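Local coordinates for quinone reductase (Klebsiella pneumoniae subsp. pneumoniae, PDB 4GI5), which binds flavin-adenine dinucleotide in a flavodoxin-like fold and probably reduces quinones at the expense of NAD(P)H, at residues Tyr29-Pro32 / Leu37-Ala40; Phe118-Pro121 / Ser126-Ala129; Arg168-Val173 / Ala235-Thr240; Pro197-Met202 / Phe208-Pro213. All coordinates share one frame; numbering follows the deposited sequence.

Contact 1 (Tyr29-Pro32 / Leu37-Ala40); sequences YAHP and LNGA. With FAD (flavin-adenine dinucleotide), chain H.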
loop_
_atom_site.group_PDB
_atom_site.type_symbol
_atom_site.label_atom_id
_atom_site.label_comp_id
_atom_site.label_asym_id
_atom_site.label_seq_id
_atom_site.Cartn_x
_atom_site.Cartn_y
_atom_site.Cartn_z
ATOM N N TYR B 29 -14.283 1.182 6.701
ATOM C CA TYR B 29 -13.713 2.132 7.680
ATOM C C TYR B 29 -12.642 1.426 8.497
ATOM O O TYR B 29 -12.858 0.360 9.043
ATOM C CB TYR B 29 -14.820 2.663 8.609
ATOM C CG TYR B 29 -14.373 3.341 9.867
ATOM C CD1 TYR B 29 -13.915 4.681 9.863
ATOM C CD2 TYR B 29 -14.371 2.684 11.078
ATOM C CE1 TYR B 29 -13.509 5.276 11.051
ATOM C CE2 TYR B 29 -13.955 3.299 12.252
ATOM C CZ TYR B 29 -13.556 4.633 12.203
ATOM O OH TYR B 29 -13.132 5.188 13.396
ATOM N N ALA B 30 -11.444 1.992 8.535
ATOM C CA ALA B 30 -10.294 1.463 9.241
ATOM C C ALA B 30 -9.683 2.421 10.227
ATOM O O ALA B 30 -8.852 3.224 9.886
ATOM C CB ALA B 30 -9.226 1.019 8.212
ATOM N N HIS B 31 -10.132 2.372 11.508
ATOM C CA HIS B 31 -9.436 3.099 12.559
ATOM C C HIS B 31 -9.727 2.356 13.839
ATOM O O HIS B 31 -10.875 1.997 14.043
ATOM C CB HIS B 31 -9.904 4.561 12.684
ATOM C CG HIS B 31 -8.941 5.380 13.464
ATOM N ND1 HIS B 31 -8.730 5.215 14.825
ATOM C CD2 HIS B 31 -8.032 6.321 13.065
ATOM C CE1 HIS B 31 -7.833 6.067 15.239
ATOM N NE2 HIS B 31 -7.362 6.720 14.189
ATOM N N PRO B 32 -8.680 2.121 14.641
ATOM C CA PRO B 32 -8.851 1.369 15.875
ATOM C C PRO B 32 -9.593 2.110 17.040
ATOM O O PRO B 32 -10.148 1.467 17.920
ATOM C CB PRO B 32 -7.413 1.123 16.275
ATOM C CG PRO B 32 -6.588 2.116 15.742
ATOM C CD PRO B 32 -7.269 2.407 14.385
ATOM N N LEU B 37 -10.399 11.379 15.421
ATOM C CA LEU B 37 -10.840 12.203 14.342
ATOM C C LEU B 37 -11.587 11.416 13.289
ATOM O O LEU B 37 -12.652 11.774 12.785
ATOM C CB LEU B 37 -9.607 12.966 13.813
ATOM C CG LEU B 37 -9.955 13.833 12.607
ATOM C CD1 LEU B 37 -10.862 15.030 12.913
ATOM C CD2 LEU B 37 -8.696 14.392 11.970
ATOM N N ASN B 38 -10.981 10.310 12.823
ATOM C CA ASN B 38 -11.654 9.445 11.877
ATOM C C ASN B 38 -13.041 8.925 12.358
ATOM O O ASN B 38 -13.998 8.899 11.601
ATOM C CB ASN B 38 -10.778 8.239 11.496
ATOM C CG ASN B 38 -9.911 8.564 10.283
ATOM O OD1 ASN B 38 -10.368 8.373 9.158
ATOM N ND2 ASN B 38 -8.769 9.152 10.505
ATOM N N GLY B 39 -13.092 8.560 13.604
ATOM C CA GLY B 39 -14.362 8.125 14.144
ATOM C C GLY B 39 -15.423 9.242 14.039
ATOM O O GLY B 39 -16.634 8.980 13.740
ATOM N N ALA B 40 -15.026 10.448 14.380
ATOM C CA ALA B 40 -15.916 11.626 14.271
ATOM C C ALA B 40 -16.407 11.852 12.867
ATOM O O ALA B 40 -17.570 12.187 12.593
ATOM C CB ALA B 40 -15.257 12.855 14.864
HETATM P PA FAD H . -6.564 11.401 16.077
HETATM O O1A FAD H . -7.661 10.593 16.638
HETATM O O2A FAD H . -5.171 11.327 16.493
HETATM O O5B FAD H . -6.939 12.988 16.217
HETATM C C5B FAD H . -6.254 14.075 15.562
HETATM C C4B FAD H . -6.701 15.360 16.179
HETATM O O4B FAD H . -8.025 15.608 15.763
HETATM C C3B FAD H . -6.595 15.373 17.684
HETATM O O3B FAD H . -5.952 16.598 18.002
HETATM C C2B FAD H . -8.054 15.405 18.037
HETATM O O2B FAD H . -8.322 15.975 19.345
HETATM C C1B FAD H . -8.762 16.135 16.945
HETATM N N9A FAD H . -10.205 15.771 16.916
HETATM C C8A FAD H . -10.871 14.509 17.105
HETATM N N7A FAD H . -12.178 14.618 17.034
HETATM C C5A FAD H . -12.316 15.971 16.930
HETATM C C6A FAD H . -13.452 16.892 16.928
HETATM N N6A FAD H . -14.589 16.278 16.935
HETATM N N1A FAD H . -13.289 18.255 16.799
HETATM C C2A FAD H . -12.065 18.763 16.705
HETATM N N3A FAD H . -10.946 17.944 16.749
HETATM C C4A FAD H . -11.122 16.673 16.824
HETATM N N1 FAD H . 0.784 11.050 7.845
HETATM C C2 FAD H . 1.147 11.295 6.568
HETATM O O2 FAD H . 0.943 12.457 6.011
HETATM N N3 FAD H . 1.755 10.325 5.796
HETATM C C4 FAD H . 2.127 9.138 6.310
HETATM O O4 FAD H . 2.594 8.243 5.593
HETATM C C4X FAD H . 1.777 8.875 7.680
HETATM N N5 FAD H . 2.064 7.659 8.231
HETATM C C5X FAD H . 1.612 7.360 9.545
HETATM C C6 FAD H . 1.800 6.164 10.052
HETATM C C7 FAD H . 1.269 5.804 11.288
HETATM C C7M FAD H . 1.478 4.441 11.838
HETATM C C8 FAD H . 0.595 6.782 12.058
HETATM C C8M FAD H . 0.083 6.425 13.427
HETATM C C9 FAD H . 0.408 8.036 11.566
HETATM C C9A FAD H . 0.893 8.356 10.265
HETATM N N10 FAD H . 0.608 9.564 9.667
HETATM C C10 FAD H . 1.020 9.856 8.374
HETATM C "C1'" FAD H . -0.195 10.595 10.341
HETATM C "C2'" FAD H . -1.648 10.141 10.188
HETATM O "O2'" FAD H . -2.188 10.180 8.864
HETATM C "C3'" FAD H . -2.587 10.990 11.105
HETATM O "O3'" FAD H . -2.133 10.664 12.444
HETATM C "C4'" FAD H . -4.071 10.612 11.008
HETATM O "O4'" FAD H . -4.568 11.052 9.785
HETATM C "C5'" FAD H . -4.881 11.369 12.094
HETATM O "O5'" FAD H . -6.183 10.876 12.085
HETATM P P FAD H . -6.698 10.110 13.445
HETATM O O1P FAD H . -8.116 9.754 13.217
HETATM O O2P FAD H . -5.814 9.030 13.881
HETATM O O3P FAD H . -6.583 11.380 14.437
#
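H31 CD2 meets N38 CB beside the FAD pyrophosphate, and hydrogen bonds to the phosphate oxygens dominate this part of the site. N38 grips O1P twice: its backbone N lies 2.9 Å from FAD O1P, and its ND2 reaches the same oxygen in a nearly straight bond (169°). H31 NE2 donates to the other oxygen of that phosphorus, FAD O2P, at 2.8 Å, with the acceptor in the plane of the imidazole. The second phosphate is held by L37 N, 3.1 Å from FAD O1A. These backbone N-H groups belong to the first turn of helix 37-51, whose dipole would probably add to the pull on the phosphates.

No hydrogen bond joins the two segments directly; they meet by van der Waals packing. H31 CD2 lies 3.7 Å from N38 CB, and the imidazole and amide planes are only 22° apart, although the two side chains cross at about a right angle. With CG anti to its backbone N (chi1 164°), Y29 extends its ring toward the helix and sets OH 3.3 Å from G39 CA.

Outside the pair, H31 ND1 accepts a hydrogen bond from E33 N, which steadies the ring, and N38 ND2 is also hydrogen-bonded to T174 OG1. The contact joins the end of strand 24-29 to the start of helix 37-51, beside strand 115-121, with F227 of helix 224-239 packed on L37.

Contact 2 (Phe118-Pro121 / Ser126-Ala129); sequences FQFP and SMPA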
loop_
_atom_site.group_PDB
_atom_site.type_symbol
_atom_site.label_atom_id
_atom_site.label_comp_id
_atom_site.label_asym_id
_atom_site.label_seq_id
_atom_site.Cartn_x
_atom_site.Cartn_y
_atom_site.Cartn_z
ATOM N N PHE B 118 -14.130 4.340 1.023
ATOM C CA PHE B 118 -13.062 3.796 1.865
ATOM C C PHE B 118 -12.518 4.943 2.697
ATOM O O PHE B 118 -11.962 5.920 2.156
ATOM C CB PHE B 118 -11.908 3.203 1.026
ATOM C CG PHE B 118 -12.334 2.049 0.158
ATOM C CD1 PHE B 118 -13.044 2.227 -1.013
ATOM C CD2 PHE B 118 -12.044 0.772 0.579
ATOM C CE1 PHE B 118 -13.416 1.109 -1.790
ATOM C CE2 PHE B 118 -12.377 -0.305 -0.226
ATOM C CZ PHE B 118 -13.068 -0.135 -1.324
ATOM N N GLN B 119 -12.592 4.812 4.032
ATOM C CA GLN B 119 -12.168 5.843 4.905
ATOM C C GLN B 119 -11.073 5.332 5.845
ATOM O O GLN B 119 -11.237 4.310 6.491
ATOM C CB GLN B 119 -13.305 6.353 5.804
ATOM C CG GLN B 119 -12.913 7.473 6.653
ATOM C CD GLN B 119 -13.898 7.812 7.714
ATOM O OE1 GLN B 119 -15.086 7.560 7.576
ATOM N NE2 GLN B 119 -13.382 8.426 8.776
ATOM N N PHE B 120 -9.940 6.053 5.822
ATOM C CA PHE B 120 -8.756 5.661 6.571
ATOM C C PHE B 120 -7.781 6.791 6.804
ATOM O O PHE B 120 -7.685 7.706 6.012
ATOM C CB PHE B 120 -8.043 4.487 5.891
ATOM C CG PHE B 120 -7.610 4.758 4.479
ATOM C CD1 PHE B 120 -8.488 4.533 3.446
ATOM C CD2 PHE B 120 -6.309 5.179 4.176
ATOM C CE1 PHE B 120 -8.139 4.793 2.147
ATOM C CE2 PHE B 120 -5.903 5.345 2.861
ATOM C CZ PHE B 120 -6.847 5.217 1.839
ATOM N N PRO B 121 -7.038 6.753 7.935
ATOM C CA PRO B 121 -5.842 7.597 8.062
ATOM C C PRO B 121 -4.764 7.064 7.115
ATOM O O PRO B 121 -4.614 5.840 6.971
ATOM C CB PRO B 121 -5.420 7.391 9.528
ATOM C CG PRO B 121 -5.895 5.975 9.787
ATOM C CD PRO B 121 -7.140 5.752 9.019
ATOM N N SER B 126 -0.087 4.746 2.654
ATOM C CA SER B 126 -0.854 3.666 2.138
ATOM C C SER B 126 -2.033 3.421 3.112
ATOM O O SER B 126 -2.173 4.123 4.124
ATOM C CB SER B 126 0.044 2.441 1.929
ATOM O OG SER B 126 0.791 2.138 3.106
HETATM N N MSE B 127 -2.880 2.430 2.803
HETATM C CA MSE B 127 -3.925 2.023 3.746
HETATM C C MSE B 127 -3.313 1.424 4.974
HETATM O O MSE B 127 -2.370 0.658 4.905
HETATM C CB MSE B 127 -4.759 0.952 3.011
HETATM C CG MSE B 127 -5.645 1.507 1.923
HETATM SE SE MSE B 127 -6.258 -0.187 0.953
HETATM C CE MSE B 127 -7.716 0.714 -0.010
ATOM N N PRO B 128 -3.986 1.584 6.117
ATOM C CA PRO B 128 -3.679 0.713 7.304
ATOM C C PRO B 128 -3.738 -0.776 6.882
ATOM O O PRO B 128 -4.557 -1.159 6.045
ATOM C CB PRO B 128 -4.797 1.052 8.301
ATOM C CG PRO B 128 -5.143 2.481 7.920
ATOM C CD PRO B 128 -5.122 2.504 6.424
ATOM N N ALA B 129 -2.868 -1.587 7.457
ATOM C CA ALA B 129 -2.865 -3.005 7.176
ATOM C C ALA B 129 -4.209 -3.697 7.197
ATOM O O ALA B 129 -4.482 -4.580 6.380
ATOM C CB ALA B 129 -1.879 -3.722 8.053
#
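F120 stands with its CB 3.6 Å from P128 CD, and its side chain meets both M127 and P128. CG and CD2 still face the proline, CD2 lying 3.7 Å from P128 CD; CD2 and CE2 also approach M127 CA, and CE2 lies near S126 O. At the far end of the ring M127, a selenomethionine, takes over: its CG sits above one face, 4.0 Å from the F120 ring centroid and 15° off the normal, in a CH-pi contact. CE1 meets M127 CG too, and CZ is the F120 ring atom nearest to it, at 3.9 Å. A chi1 of 58° tucks the ring over the backbone and brings it under M127. In this flavodoxin-like fold the two segments bracket the loop that follows strand 115-121, the loop whose residues L122, W124 and F125 bind FAD. P128 occupies the N-cap position, just before helix 129-138. P128 CD comes to 3.4 Å from P121 O, while P128 CG lies 4.0 Å from P121 CD. Beyond CG the M127 chain runs extended, carrying CE to 4.4 Å from F118 CD2. M127 O accepts a hydrogen bond from K132 of the second subunit.

Contact 3 (Arg168-Val173 / Ala235-Thr240); sequences RAMLIV and AERLDT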
loop_
_atom_site.group_PDB
_atom_site.type_symbol
_atom_site.label_atom_id
_atom_site.label_comp_id
_atom_site.label_asym_id
_atom_site.label_seq_id
_atom_site.Cartn_x
_atom_site.Cartn_y
_atom_site.Cartn_z
ATOM N N ARG B 168 -19.776 3.505 -8.048
ATOM C CA ARG B 168 -18.815 4.637 -7.833
ATOM C C ARG B 168 -18.074 4.329 -6.524
ATOM O O ARG B 168 -18.589 3.667 -5.648
ATOM C CB ARG B 168 -19.568 5.952 -7.660
ATOM C CG ARG B 168 -20.112 6.461 -8.993
ATOM C CD ARG B 168 -21.030 7.742 -8.828
ATOM N NE ARG B 168 -20.996 8.334 -10.225
ATOM C CZ ARG B 168 -20.703 9.591 -10.605
ATOM N NH1 ARG B 168 -20.518 10.612 -9.740
ATOM N NH2 ARG B 168 -20.632 9.852 -11.907
ATOM N N ALA B 169 -16.839 4.781 -6.464
ATOM C CA ALA B 169 -15.969 4.630 -5.235
ATOM C C ALA B 169 -15.235 5.918 -4.995
ATOM O O ALA B 169 -14.915 6.738 -5.899
ATOM C CB ALA B 169 -15.006 3.443 -5.466
HETATM N N MSE B 170 -14.910 6.203 -3.743
HETATM C CA MSE B 170 -14.184 7.424 -3.360
HETATM C C MSE B 170 -13.373 7.077 -2.084
HETATM O O MSE B 170 -13.845 6.281 -1.254
HETATM C CB MSE B 170 -15.206 8.477 -2.901
HETATM C CG MSE B 170 -14.490 9.733 -2.611
HETATM SE SE MSE B 170 -15.888 11.139 -2.119
HETATM C CE MSE B 170 -16.455 10.636 -0.318
ATOM N N LEU B 171 -12.216 7.666 -1.937
ATOM C CA LEU B 171 -11.467 7.583 -0.709
ATOM C C LEU B 171 -11.716 8.836 0.145
ATOM O O LEU B 171 -11.771 9.956 -0.370
ATOM C CB LEU B 171 -9.997 7.594 -1.071
ATOM C CG LEU B 171 -9.417 6.500 -2.042
ATOM C CD1 LEU B 171 -7.927 6.568 -2.217
ATOM C CD2 LEU B 171 -9.827 5.138 -1.595
ATOM N N ILE B 172 -11.689 8.649 1.464
ATOM C CA ILE B 172 -11.616 9.721 2.408
ATOM C C ILE B 172 -10.430 9.465 3.281
ATOM O O ILE B 172 -10.360 8.491 3.968
ATOM C CB ILE B 172 -12.883 9.796 3.289
ATOM C CG1 ILE B 172 -14.137 10.034 2.486
ATOM C CG2 ILE B 172 -12.691 10.910 4.310
ATOM C CD1 ILE B 172 -15.412 9.873 3.356
ATOM N N VAL B 173 -9.411 10.264 3.152
ATOM C CA VAL B 173 -8.109 10.081 3.759
ATOM C C VAL B 173 -7.710 11.266 4.609
ATOM O O VAL B 173 -7.775 12.413 4.228
ATOM C CB VAL B 173 -7.044 9.955 2.652
ATOM C CG1 VAL B 173 -5.649 9.698 3.247
ATOM C CG2 VAL B 173 -7.494 8.849 1.692
ATOM N N ALA B 235 -19.375 17.157 3.840
ATOM C CA ALA B 235 -20.782 17.178 3.523
ATOM C C ALA B 235 -20.955 17.527 2.047
ATOM O O ALA B 235 -21.844 16.949 1.380
ATOM C CB ALA B 235 -21.492 18.221 4.498
ATOM N N GLU B 236 -20.148 18.421 1.546
ATOM C CA GLU B 236 -20.215 18.865 0.128
ATOM C C GLU B 236 -19.906 17.703 -0.786
ATOM O O GLU B 236 -20.590 17.486 -1.758
ATOM C CB GLU B 236 -19.310 20.096 -0.145
ATOM C CG GLU B 236 -18.818 20.400 -1.571
ATOM C CD GLU B 236 -19.833 20.526 -2.630
ATOM O OE1 GLU B 236 -20.971 20.922 -2.294
ATOM O OE2 GLU B 236 -19.478 20.274 -3.828
ATOM N N ARG B 237 -18.890 16.867 -0.441
ATOM C CA ARG B 237 -18.684 15.671 -1.235
ATOM C C ARG B 237 -19.791 14.654 -1.193
ATOM O O ARG B 237 -20.173 14.037 -2.201
ATOM C CB ARG B 237 -17.285 14.979 -0.850
ATOM C CG ARG B 237 -16.060 15.838 -1.094
ATOM C CD ARG B 237 -15.812 16.354 -2.534
ATOM N NE ARG B 237 -16.004 15.259 -3.416
ATOM C CZ ARG B 237 -15.000 14.437 -3.826
ATOM N NH1 ARG B 237 -13.811 14.646 -3.398
ATOM N NH2 ARG B 237 -15.266 13.416 -4.559
ATOM N N LEU B 238 -20.345 14.438 -0.011
ATOM C CA LEU B 238 -21.403 13.490 0.126
ATOM C C LEU B 238 -22.711 13.953 -0.601
ATOM O O LEU B 238 -23.486 13.132 -1.051
ATOM C CB LEU B 238 -21.656 13.292 1.631
ATOM C CG LEU B 238 -20.534 12.567 2.403
ATOM C CD1 LEU B 238 -20.868 12.546 3.867
ATOM C CD2 LEU B 238 -20.237 11.155 1.873
ATOM N N ASP B 239 -22.902 15.232 -0.667
ATOM C CA ASP B 239 -24.084 15.859 -1.375
ATOM C C ASP B 239 -23.941 15.702 -2.883
ATOM O O ASP B 239 -24.931 15.822 -3.592
ATOM C CB ASP B 239 -24.143 17.373 -1.015
ATOM C CG ASP B 239 -24.620 17.632 0.404
ATOM O OD1 ASP B 239 -25.142 16.706 0.983
ATOM O OD2 ASP B 239 -24.458 18.760 0.918
ATOM N N THR B 240 -22.730 15.440 -3.417
ATOM C CA THR B 240 -22.523 15.465 -4.860
ATOM C C THR B 240 -21.989 14.117 -5.390
ATOM O O THR B 240 -21.484 14.067 -6.494
ATOM C CB THR B 240 -21.537 16.608 -5.225
ATOM O OG1 THR B 240 -20.317 16.517 -4.454
ATOM C CG2 THR B 240 -22.115 18.019 -4.965
#
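Strand 168-174, between 115-121 and 209-216 in the parallel sheet of the flavodoxin-like fold, is covered here by the last turn of helix 224-239, and the contact rests mainly on M170 and R237. M170, a selenomethionine, points toward the helix with CG anti to its backbone N (chi1 -176°), and the chain stays extended until it bends at chi3. Its selenium comes over one face of the R237 guanidinium, 3.4 Å from NH2 and displaced toward the rim of the group. The R237 CZ is further off, 3.8 Å from M170 SE.

R237 reaches this place by folding back on itself, with bends at chi2 (-58°) and chi3 (-46°). The head is anchored in another direction: NH2 donates to the carbonyl oxygen of P212, in the segment 208-213, which fixes the guanidinium while its face meets the selenium. After the bend, M170 CE turns to L238, 4.4 Å from its CD2, and L238 also packs on I117 of the neighbouring strand 115-121.

Near the C-terminal part of helix 224-239, T240 OG1 donates to E236 O at 2.9 Å, and T240 N bonds to R237 O at 3.2 Å. A helix lying against one face of a parallel sheet is the layered alpha/beta arrangement of flavodoxin-like proteins.

Contact 4 (Pro197-Met202 / Phe208-Pro213); sequences PIQHGM and FEVLPP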
loop_
_atom_site.group_PDB
_atom_site.type_symbol
_atom_site.label_atom_id
_atom_site.label_comp_id
_atom_site.label_asym_id
_atom_site.label_seq_id
_atom_site.Cartn_x
_atom_site.Cartn_y
_atom_site.Cartn_z
ATOM N N PRO B 197 -1.827 3.460 -6.820
ATOM C CA PRO B 197 -2.026 1.986 -6.672
ATOM C C PRO B 197 -3.395 1.652 -6.107
ATOM O O PRO B 197 -3.945 0.645 -6.430
ATOM C CB PRO B 197 -0.937 1.549 -5.670
ATOM C CG PRO B 197 0.112 2.617 -5.791
ATOM C CD PRO B 197 -0.576 3.912 -6.187
ATOM N N ILE B 198 -3.933 2.521 -5.252
ATOM C CA ILE B 198 -5.284 2.324 -4.738
ATOM C C ILE B 198 -6.357 2.713 -5.789
ATOM O O ILE B 198 -7.222 1.953 -6.118
ATOM C CB ILE B 198 -5.516 3.082 -3.422
ATOM C CG1 ILE B 198 -4.513 2.632 -2.336
ATOM C CG2 ILE B 198 -6.958 2.902 -3.001
ATOM C CD1 ILE B 198 -4.379 3.578 -1.125
ATOM N N GLN B 199 -6.286 3.959 -6.220
ATOM C CA GLN B 199 -7.388 4.457 -7.043
ATOM C C GLN B 199 -7.410 3.779 -8.411
ATOM O O GLN B 199 -8.471 3.433 -8.897
ATOM C CB GLN B 199 -7.245 5.948 -7.254
ATOM C CG GLN B 199 -7.495 6.719 -5.955
ATOM C CD GLN B 199 -7.648 8.208 -6.051
ATOM O OE1 GLN B 199 -8.535 8.740 -5.398
ATOM N NE2 GLN B 199 -6.805 8.901 -6.813
ATOM N N HIS B 200 -6.256 3.613 -9.035
ATOM C CA HIS B 200 -6.208 2.921 -10.350
ATOM C C HIS B 200 -6.130 1.425 -10.167
ATOM O O HIS B 200 -6.887 0.709 -10.818
ATOM C CB HIS B 200 -5.008 3.459 -11.140
ATOM C CG HIS B 200 -4.986 3.012 -12.578
ATOM N ND1 HIS B 200 -4.256 1.936 -13.039
ATOM C CD2 HIS B 200 -5.607 3.524 -13.663
ATOM C CE1 HIS B 200 -4.362 1.840 -14.347
ATOM N NE2 HIS B 200 -5.222 2.762 -14.764
ATOM N N GLY B 201 -5.304 0.957 -9.204
ATOM C CA GLY B 201 -5.056 -0.465 -9.060
ATOM C C GLY B 201 -6.043 -1.285 -8.295
ATOM O O GLY B 201 -6.184 -2.464 -8.524
HETATM N N MSE B 202 -6.804 -0.630 -7.413
HETATM C CA MSE B 202 -7.742 -1.307 -6.551
HETATM C C MSE B 202 -9.205 -0.937 -6.828
HETATM O O MSE B 202 -10.147 -1.697 -6.477
HETATM C CB MSE B 202 -7.450 -1.170 -5.044
HETATM C CG MSE B 202 -6.058 -1.663 -4.706
HETATM SE SE MSE B 202 -5.774 -1.266 -2.778
HETATM C CE MSE B 202 -3.869 -1.041 -2.921
ATOM N N PHE B 208 -14.911 0.184 -10.859
ATOM C CA PHE B 208 -15.536 1.344 -10.280
ATOM C C PHE B 208 -15.314 2.553 -11.171
ATOM O O PHE B 208 -14.268 2.672 -11.787
ATOM C CB PHE B 208 -14.983 1.720 -8.928
ATOM C CG PHE B 208 -15.466 0.829 -7.785
ATOM C CD1 PHE B 208 -16.755 0.891 -7.276
ATOM C CD2 PHE B 208 -14.588 0.006 -7.139
ATOM C CE1 PHE B 208 -17.104 0.110 -6.185
ATOM C CE2 PHE B 208 -14.953 -0.743 -6.072
ATOM C CZ PHE B 208 -16.233 -0.695 -5.563
ATOM N N GLU B 209 -16.268 3.486 -11.161
ATOM C CA GLU B 209 -15.970 4.905 -11.499
ATOM C C GLU B 209 -15.372 5.535 -10.228
ATOM O O GLU B 209 -16.060 5.515 -9.210
ATOM C CB GLU B 209 -17.271 5.615 -11.893
ATOM C CG GLU B 209 -17.830 5.059 -13.181
ATOM C CD GLU B 209 -18.927 5.986 -13.703
ATOM O OE1 GLU B 209 -19.809 6.366 -12.903
ATOM O OE2 GLU B 209 -18.834 6.419 -14.850
ATOM N N VAL B 210 -14.142 6.050 -10.313
ATOM C CA VAL B 210 -13.502 6.535 -9.131
ATOM C C VAL B 210 -13.659 8.059 -9.051
ATOM O O VAL B 210 -13.292 8.794 -9.970
ATOM C CB VAL B 210 -12.005 6.185 -9.161
ATOM C CG1 VAL B 210 -11.374 6.560 -7.825
ATOM C CG2 VAL B 210 -11.851 4.699 -9.553
ATOM N N LEU B 211 -14.245 8.530 -7.971
ATOM C CA LEU B 211 -14.332 9.951 -7.764
ATOM C C LEU B 211 -13.039 10.506 -7.235
ATOM O O LEU B 211 -12.280 9.788 -6.555
ATOM C CB LEU B 211 -15.475 10.244 -6.807
ATOM C CG LEU B 211 -16.799 9.607 -7.140
ATOM C CD1 LEU B 211 -17.802 10.104 -6.163
ATOM C CD2 LEU B 211 -17.215 10.039 -8.501
ATOM N N PRO B 212 -12.757 11.807 -7.428
ATOM C CA PRO B 212 -11.598 12.440 -6.786
ATOM C C PRO B 212 -11.613 12.237 -5.298
ATOM O O PRO B 212 -12.714 12.238 -4.710
ATOM C CB PRO B 212 -11.763 13.942 -7.121
ATOM C CG PRO B 212 -12.518 13.907 -8.405
ATOM C CD PRO B 212 -13.523 12.807 -8.246
ATOM N N PRO B 213 -10.474 11.924 -4.715
ATOM C CA PRO B 213 -10.454 11.645 -3.275
ATOM C C PRO B 213 -10.704 12.891 -2.445
ATOM O O PRO B 213 -10.400 13.984 -2.921
ATOM C CB PRO B 213 -9.040 11.128 -3.076
ATOM C CG PRO B 213 -8.210 11.807 -4.138
ATOM C CD PRO B 213 -9.133 11.867 -5.295
HETATM O O HOH W 1 -11.122 8.585 -4.456
#
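Q199 OE1 and L211 O share one water, which donates a hydrogen bond to each: it lies 2.8 Å from Q199 OE1 and 2.7 Å from L211 O. The two oxygens, both acceptors and 4.1 Å apart, cannot bond to each other, and the water bridges them. It thereby links the amide of a helix residue to the backbone of the chain segment beyond V210.

The same OE1 is pressed against P213. Its distance to P213 CD is 3.2 Å and to P213 CG 3.3 Å, so the carbonyl end of the amide rests on the side of the proline ring, and the Q199 chain and the ring cross at about a right angle. Q199 leaves the helix with CG beside its backbone N and anti to the carbonyl carbon (chi1 -69°), then runs extended, which carries the amide across to P213 and L211. Nearer the helix backbone the packing passes to V210, whose CG2 lies 3.7 Å from Q199 O; CG1 is the branch closer to the Q199 side chain, 4.2 Å from its CB.

The helix has a wider, pi-type turn at 199-202, but the ordinary bond from M202 N to I198 O, 2.9 Å, is still made. Helix 196-204 packs beside 209-216, the outermost strand of the sheet within this chain. L171 of the adjacent strand 168-174 lies against Q199, L203 and F204 of the helix touch V210, and F125 and S126 of the second subunit pack on P197 and M202.

Overall arrangement
The contacts follow one another along the chain as 1, 2, then 4 within the span of contact 3. All belong to one flavodoxin-like domain built on a five-stranded parallel sheet. Contacts 1 and 2 have centres 10 Å apart and meet through Q119, which bonds to A30 and N38. Strands 115-121 and 168-174 are neighbours and join contacts 2 and 3, while 168-174 and 209-216 join contacts 3 and 4, 12 Å apart. M127 also packs on I198 and M202, tying contact 2 to contact 4. Contact 1 holds the FAD phosphates and P121 of contact 2 also touches the cofactor; contacts 1, 2 and 4 reach the second subunit, contact 3 does not.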